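Local coordinates for uncharacterized protein (Enterococcus faecalis, PDB 2R41) that has no established function, though it carries the name GTP cyclohydrolase and belongs to the DUF960 family of alpha-beta proteins, at residues V21-S26 against A85-I90; P45-L50 against S66-S71. One frame throughout, in Å; residues are numbered along the deposited sequence.

Interaction 1: residues V21-S26 against A85-I90; sequences VSSLPS and AYPSRI
The backbones come closest at L24 and Y86, whose CA atoms lie 6.1 Å apart. No hydrogen bond joins the two segments; the contact is mostly side-chain packing, with L24 central. Its CG stands anti to the carbonyl carbon (chi1 -61°), and from there the two methyls part company. CD2 reaches the Y86–P87 step, 3.7 Å from Y86 CD1, the L24 and P87 side chains crossing at a slant. CD1 points away from that step and meets I90 tip to tip, with L24 CD1 and I90 CD1 at 4.2 Å.

Segment 21-26 meets the Y86 ring from one side. Besides the leucine methyl, which approaches obliquely, the carbonyl oxygen of S23 sits at the ring edge, near its plane, 3.5 Å from Y86 CD1. Further out, P25 crosses the tyrosine side chain at about a right angle: P25 CD also comes in obliquely, and P25 CG is 3.5 Å from Y86 OH. The hydroxyl end of S23 closes the group, its OG lying 3.6 Å from P87 CG.

All this happens in the turn between two helices. The loop leaves helix 18-21, and P25 is the N-cap residue of helix 26-40. That second helix takes part as well, for L24 touches I29, Y86 touches L28 and I90 touches I32. On the other partner, I90 belongs to strand 89-94 and pairs through its backbone with F52 of strand 49-57, so the contact places the start of helix 26-40 beside the loop leading into strand 89-94.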
loop_
_atom_site.group_PDB
_atom_site.type_symbol
_atom_site.label_atom_id
_atom_site.label_comp_id
_atom_site.label_asym_id
_atom_site.label_seq_id
_atom_site.Cartn_x
_atom_site.Cartn_y
_atom_site.Cartn_z
ATOM N N VAL C 21 0.123 15.539 7.392
ATOM C CA VAL C 21 -0.907 14.919 6.577
ATOM C C VAL C 21 -2.267 15.366 7.076
ATOM O O VAL C 21 -3.222 15.437 6.293
ATOM C CB VAL C 21 -0.797 13.356 6.570
ATOM C CG1 VAL C 21 -1.299 12.766 7.879
ATOM C CG2 VAL C 21 -1.568 12.772 5.429
ATOM N N SER C 22 -2.326 15.697 8.368
ATOM C CA SER C 22 -3.590 15.979 9.052
ATOM C C SER C 22 -3.843 17.494 9.099
ATOM O O SER C 22 -4.841 17.974 9.647
ATOM C CB SER C 22 -3.551 15.394 10.469
ATOM O OG SER C 22 -2.478 16.006 11.168
ATOM N N SER C 23 -2.949 18.246 8.483
ATOM C CA SER C 23 -2.953 19.652 8.659
ATOM C C SER C 23 -2.866 20.399 7.321
ATOM O O SER C 23 -3.342 21.530 7.216
ATOM C CB SER C 23 -1.828 19.964 9.621
ATOM O OG SER C 23 -1.030 21.034 9.162
ATOM N N LEU C 24 -2.298 19.776 6.287
ATOM C CA LEU C 24 -2.340 20.340 4.913
ATOM C C LEU C 24 -3.142 19.458 3.972
ATOM O O LEU C 24 -3.068 18.228 4.078
ATOM C CB LEU C 24 -0.952 20.421 4.312
ATOM C CG LEU C 24 0.127 21.269 4.945
ATOM C CD1 LEU C 24 1.401 21.145 4.066
ATOM C CD2 LEU C 24 -0.369 22.682 5.070
ATOM N N PRO C 25 -3.888 20.054 3.031
ATOM C CA PRO C 25 -4.563 19.197 2.065
ATOM C C PRO C 25 -3.565 18.485 1.174
ATOM O O PRO C 25 -2.454 18.936 1.039
ATOM C CB PRO C 25 -5.377 20.181 1.245
ATOM C CG PRO C 25 -4.718 21.491 1.429
ATOM C CD PRO C 25 -4.172 21.473 2.803
ATOM N N SER C 26 -3.958 17.377 0.580
ATOM C CA SER C 26 -3.125 16.651 -0.380
ATOM C C SER C 26 -2.463 17.427 -1.518
ATOM O O SER C 26 -1.320 17.170 -1.877
ATOM C CB SER C 26 -3.974 15.602 -1.014
ATOM O OG SER C 26 -3.824 14.460 -0.239
ATOM N N ALA C 85 -4.780 28.299 9.221
ATOM C CA ALA C 85 -4.717 27.011 9.901
ATOM C C ALA C 85 -3.486 26.218 9.498
ATOM O O ALA C 85 -3.029 25.369 10.253
ATOM C CB ALA C 85 -5.983 26.194 9.607
ATOM N N TYR C 86 -2.956 26.479 8.304
ATOM C CA TYR C 86 -1.814 25.722 7.801
ATOM C C TYR C 86 -0.595 25.973 8.671
ATOM O O TYR C 86 -0.473 27.036 9.288
ATOM C CB TYR C 86 -1.492 26.074 6.343
ATOM C CG TYR C 86 -2.558 25.687 5.358
ATOM C CD1 TYR C 86 -3.439 24.628 5.621
ATOM C CD2 TYR C 86 -2.699 26.371 4.164
ATOM C CE1 TYR C 86 -4.446 24.277 4.720
ATOM C CE2 TYR C 86 -3.699 26.025 3.246
ATOM C CZ TYR C 86 -4.567 24.976 3.534
ATOM O OH TYR C 86 -5.542 24.629 2.627
ATOM N N PRO C 87 0.317 24.995 8.709
ATOM C CA PRO C 87 1.577 25.102 9.414
ATOM C C PRO C 87 2.421 26.150 8.710
ATOM O O PRO C 87 2.400 26.218 7.489
ATOM C CB PRO C 87 2.174 23.713 9.222
ATOM C CG PRO C 87 1.579 23.245 7.948
ATOM C CD PRO C 87 0.195 23.706 8.011
ATOM N N SER C 88 3.134 26.977 9.464
ATOM C CA SER C 88 3.809 28.111 8.851
ATOM C C SER C 88 5.082 27.691 8.112
ATOM O O SER C 88 5.476 28.333 7.148
ATOM C CB SER C 88 4.108 29.196 9.873
ATOM O OG SER C 88 5.287 28.869 10.596
ATOM N N ARG C 89 5.731 26.617 8.551
ATOM C CA ARG C 89 6.804 26.052 7.738
ATOM C C ARG C 89 6.846 24.538 7.787
ATOM O O ARG C 89 6.376 23.960 8.753
ATOM C CB ARG C 89 8.160 26.678 8.082
ATOM C CG ARG C 89 8.686 26.490 9.457
ATOM C CD ARG C 89 9.754 27.568 9.711
ATOM N NE ARG C 89 10.904 27.051 10.474
ATOM C CZ ARG C 89 10.899 26.700 11.778
ATOM N NH1 ARG C 89 9.788 26.787 12.536
ATOM N NH2 ARG C 89 12.016 26.222 12.331
ATOM N N ILE C 90 7.371 23.904 6.741
ATOM C CA ILE C 90 7.643 22.462 6.762
ATOM C C ILE C 90 9.023 22.115 6.200
ATOM O O ILE C 90 9.668 22.922 5.520
ATOM C CB ILE C 90 6.617 21.635 5.965
ATOM C CG1 ILE C 90 6.781 21.880 4.484
ATOM C CG2 ILE C 90 5.185 21.950 6.372
ATOM C CD1 ILE C 90 5.443 22.111 3.751
#

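Interaction 2: residues P45-L50 against S66-S71; sequences PLNDLL and SQENSS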
loop_
_atom_site.group_PDB
_atom_site.type_symbol
_atom_site.label_atom_id
_atom_site.label_comp_id
_atom_site.label_asym_id
_atom_site.label_seq_id
_atom_site.Cartn_x
_atom_site.Cartn_y
_atom_site.Cartn_z
ATOM N N PRO C 45 22.152 21.981 -6.439
ATOM C CA PRO C 45 22.505 20.855 -5.599
ATOM C C PRO C 45 21.608 20.893 -4.384
ATOM O O PRO C 45 21.198 21.974 -3.953
ATOM C CB PRO C 45 23.924 21.153 -5.158
ATOM C CG PRO C 45 24.246 22.463 -5.596
ATOM C CD PRO C 45 23.116 23.080 -6.313
ATOM N N LEU C 46 21.291 19.724 -3.839
ATOM C CA LEU C 46 20.336 19.629 -2.739
ATOM C C LEU C 46 20.951 19.091 -1.471
ATOM O O LEU C 46 21.675 18.085 -1.461
ATOM C CB LEU C 46 19.149 18.790 -3.158
ATOM C CG LEU C 46 18.328 19.571 -4.156
ATOM C CD1 LEU C 46 17.211 18.751 -4.713
ATOM C CD2 LEU C 46 17.779 20.794 -3.462
ATOM N N ASN C 47 20.666 19.810 -0.404
ATOM C CA ASN C 47 20.979 19.413 0.947
ATOM C C ASN C 47 20.022 18.295 1.243
ATOM O O ASN C 47 19.002 18.183 0.607
ATOM C CB ASN C 47 20.612 20.603 1.807
ATOM C CG ASN C 47 21.320 20.627 3.125
ATOM O OD1 ASN C 47 20.970 19.881 4.064
ATOM N ND2 ASN C 47 22.285 21.549 3.247
ATOM N N ASP C 48 20.306 17.449 2.199
ATOM C CA ASP C 48 19.353 16.389 2.453
ATOM C C ASP C 48 18.198 16.897 3.264
ATOM O O ASP C 48 17.304 16.145 3.581
ATOM C CB ASP C 48 20.014 15.231 3.176
ATOM C CG ASP C 48 20.482 15.599 4.576
ATOM O OD1 ASP C 48 20.123 16.695 5.064
ATOM O OD2 ASP C 48 21.200 14.788 5.212
ATOM N N LEU C 49 18.231 18.169 3.643
ATOM C CA LEU C 49 17.120 18.747 4.392
ATOM C C LEU C 49 16.751 20.117 3.859
ATOM O O LEU C 49 17.625 20.951 3.624
ATOM C CB LEU C 49 17.455 18.828 5.850
ATOM C CG LEU C 49 16.411 19.566 6.669
ATOM C CD1 LEU C 49 15.280 18.664 7.060
ATOM C CD2 LEU C 49 17.156 20.032 7.895
ATOM N N LEU C 50 15.453 20.320 3.641
ATOM C CA LEU C 50 14.955 21.432 2.848
ATOM C C LEU C 50 13.895 22.198 3.602
ATOM O O LEU C 50 12.932 21.585 4.091
ATOM C CB LEU C 50 14.338 20.862 1.599
ATOM C CG LEU C 50 15.186 20.775 0.346
ATOM C CD1 LEU C 50 16.580 20.334 0.560
ATOM C CD2 LEU C 50 14.505 19.864 -0.606
ATOM N N SER C 66 14.422 27.451 1.086
ATOM C CA SER C 66 15.836 27.666 1.372
ATOM C C SER C 66 16.418 26.400 1.959
ATOM O O SER C 66 15.666 25.485 2.265
ATOM C CB SER C 66 16.043 28.849 2.340
ATOM O OG SER C 66 15.463 28.626 3.621
ATOM N N GLN C 67 17.743 26.362 2.109
ATOM C CA GLN C 67 18.475 25.260 2.723
ATOM C C GLN C 67 19.747 25.798 3.389
ATOM O O GLN C 67 20.260 26.853 2.995
ATOM C CB GLN C 67 18.810 24.157 1.697
ATOM C CG GLN C 67 19.675 24.577 0.510
ATOM C CD GLN C 67 19.840 23.490 -0.543
ATOM O OE1 GLN C 67 19.524 22.333 -0.312
ATOM N NE2 GLN C 67 20.349 23.863 -1.708
ATOM N N GLU C 68 20.207 25.065 4.410
ATOM C CA GLU C 68 21.467 25.292 5.120
ATOM C C GLU C 68 22.605 25.193 4.100
ATOM O O GLU C 68 22.527 24.387 3.164
ATOM C CB GLU C 68 21.663 24.217 6.215
ATOM C CG GLU C 68 20.717 24.288 7.454
ATOM C CD GLU C 68 20.207 22.894 7.963
ATOM O OE1 GLU C 68 19.178 22.862 8.683
ATOM O OE2 GLU C 68 20.806 21.835 7.646
ATOM N N ASN C 69 23.649 26.014 4.264
ATOM C CA ASN C 69 24.836 25.952 3.380
ATOM C C ASN C 69 24.571 26.328 1.944
ATOM O O ASN C 69 25.177 25.742 1.036
ATOM C CB ASN C 69 25.450 24.541 3.347
ATOM C CG ASN C 69 26.146 24.196 4.610
ATOM O OD1 ASN C 69 26.480 25.079 5.413
ATOM N ND2 ASN C 69 26.370 22.902 4.817
ATOM N N SER C 70 23.665 27.267 1.711
ATOM C CA SER C 70 23.415 27.665 0.346
ATOM C C SER C 70 22.769 29.012 0.303
ATOM O O SER C 70 22.036 29.388 1.204
ATOM C CB SER C 70 22.567 26.620 -0.380
ATOM O OG SER C 70 22.097 27.127 -1.622
ATOM N N SER C 71 23.054 29.735 -0.764
ATOM C CA SER C 71 22.621 31.106 -0.864
ATOM C C SER C 71 21.355 31.202 -1.703
ATOM O O SER C 71 20.756 32.265 -1.843
ATOM C CB SER C 71 23.762 32.000 -1.391
ATOM O OG SER C 71 24.234 31.537 -2.638
HETATM O O HOH W 1 18.883 22.974 5.068
#
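Q67 faces the loop ahead of strand 49-57, with its CA 5.2 Å from that of L50, and two direct hydrogen bonds come from its side-chain amide. NE2 donates to P45 O at 3.1 Å, nearly straight at 167°, and the acceptor lies almost in the amide plane. The other end of the same group works in reverse: Q67 OE1 accepts from N47 N at 2.8 Å, the donor tilted 33° from the carbonyl plane. With CG placed between the backbone N and the carbonyl carbon and the chain extended beyond it, the amide reaches backbone groups two residues apart.

N47 has its own local bond. Its OD1 takes the N-H of L49 on a lone pair at 3.3 Å, an Asx turn that leads into the strand. N47 ND2 lies 2.8 Å from E68 O.

A water forms the third link, donating to L49 O and accepting from E68 N. Strands 49-57 and 60-66 are antiparallel and S66 bonds to H51, so this water probably takes the place of the next direct backbone bond, between L49 and E68.

Leucine methyls merely brush polar atoms: L50 CD1 is 3.7 Å from Q67 OE1, and L49 CD2 is 3.6 Å from E68 OE1. The contact is therefore largely polar: the two bonds, one at each end of the amide of buried Q67, set its flip and hold the loop beside the strand pair.

The two interactions meet through the sheet. Strand 89-94, which begins in interaction 1, is the antiparallel neighbour of strand 49-57, which begins in interaction 2, and the backbone pairs I90 with F52 and L50 with A92 tie them together. Even so, the centres of interactions 1 and 2 are 21 Å apart, on opposite sides of the chain's centre; the nearest atoms of interactions 1 and 2 are about 4 Å apart, without touching. They differ in kind: 21-26 with 85-90 is packed mainly through apolar and aromatic side chains, beside helix 26-40, whereas 45-50 with 66-71 relies on an amide and a water. In sequence, interaction 2 falls wholly between the two segments of interaction 1.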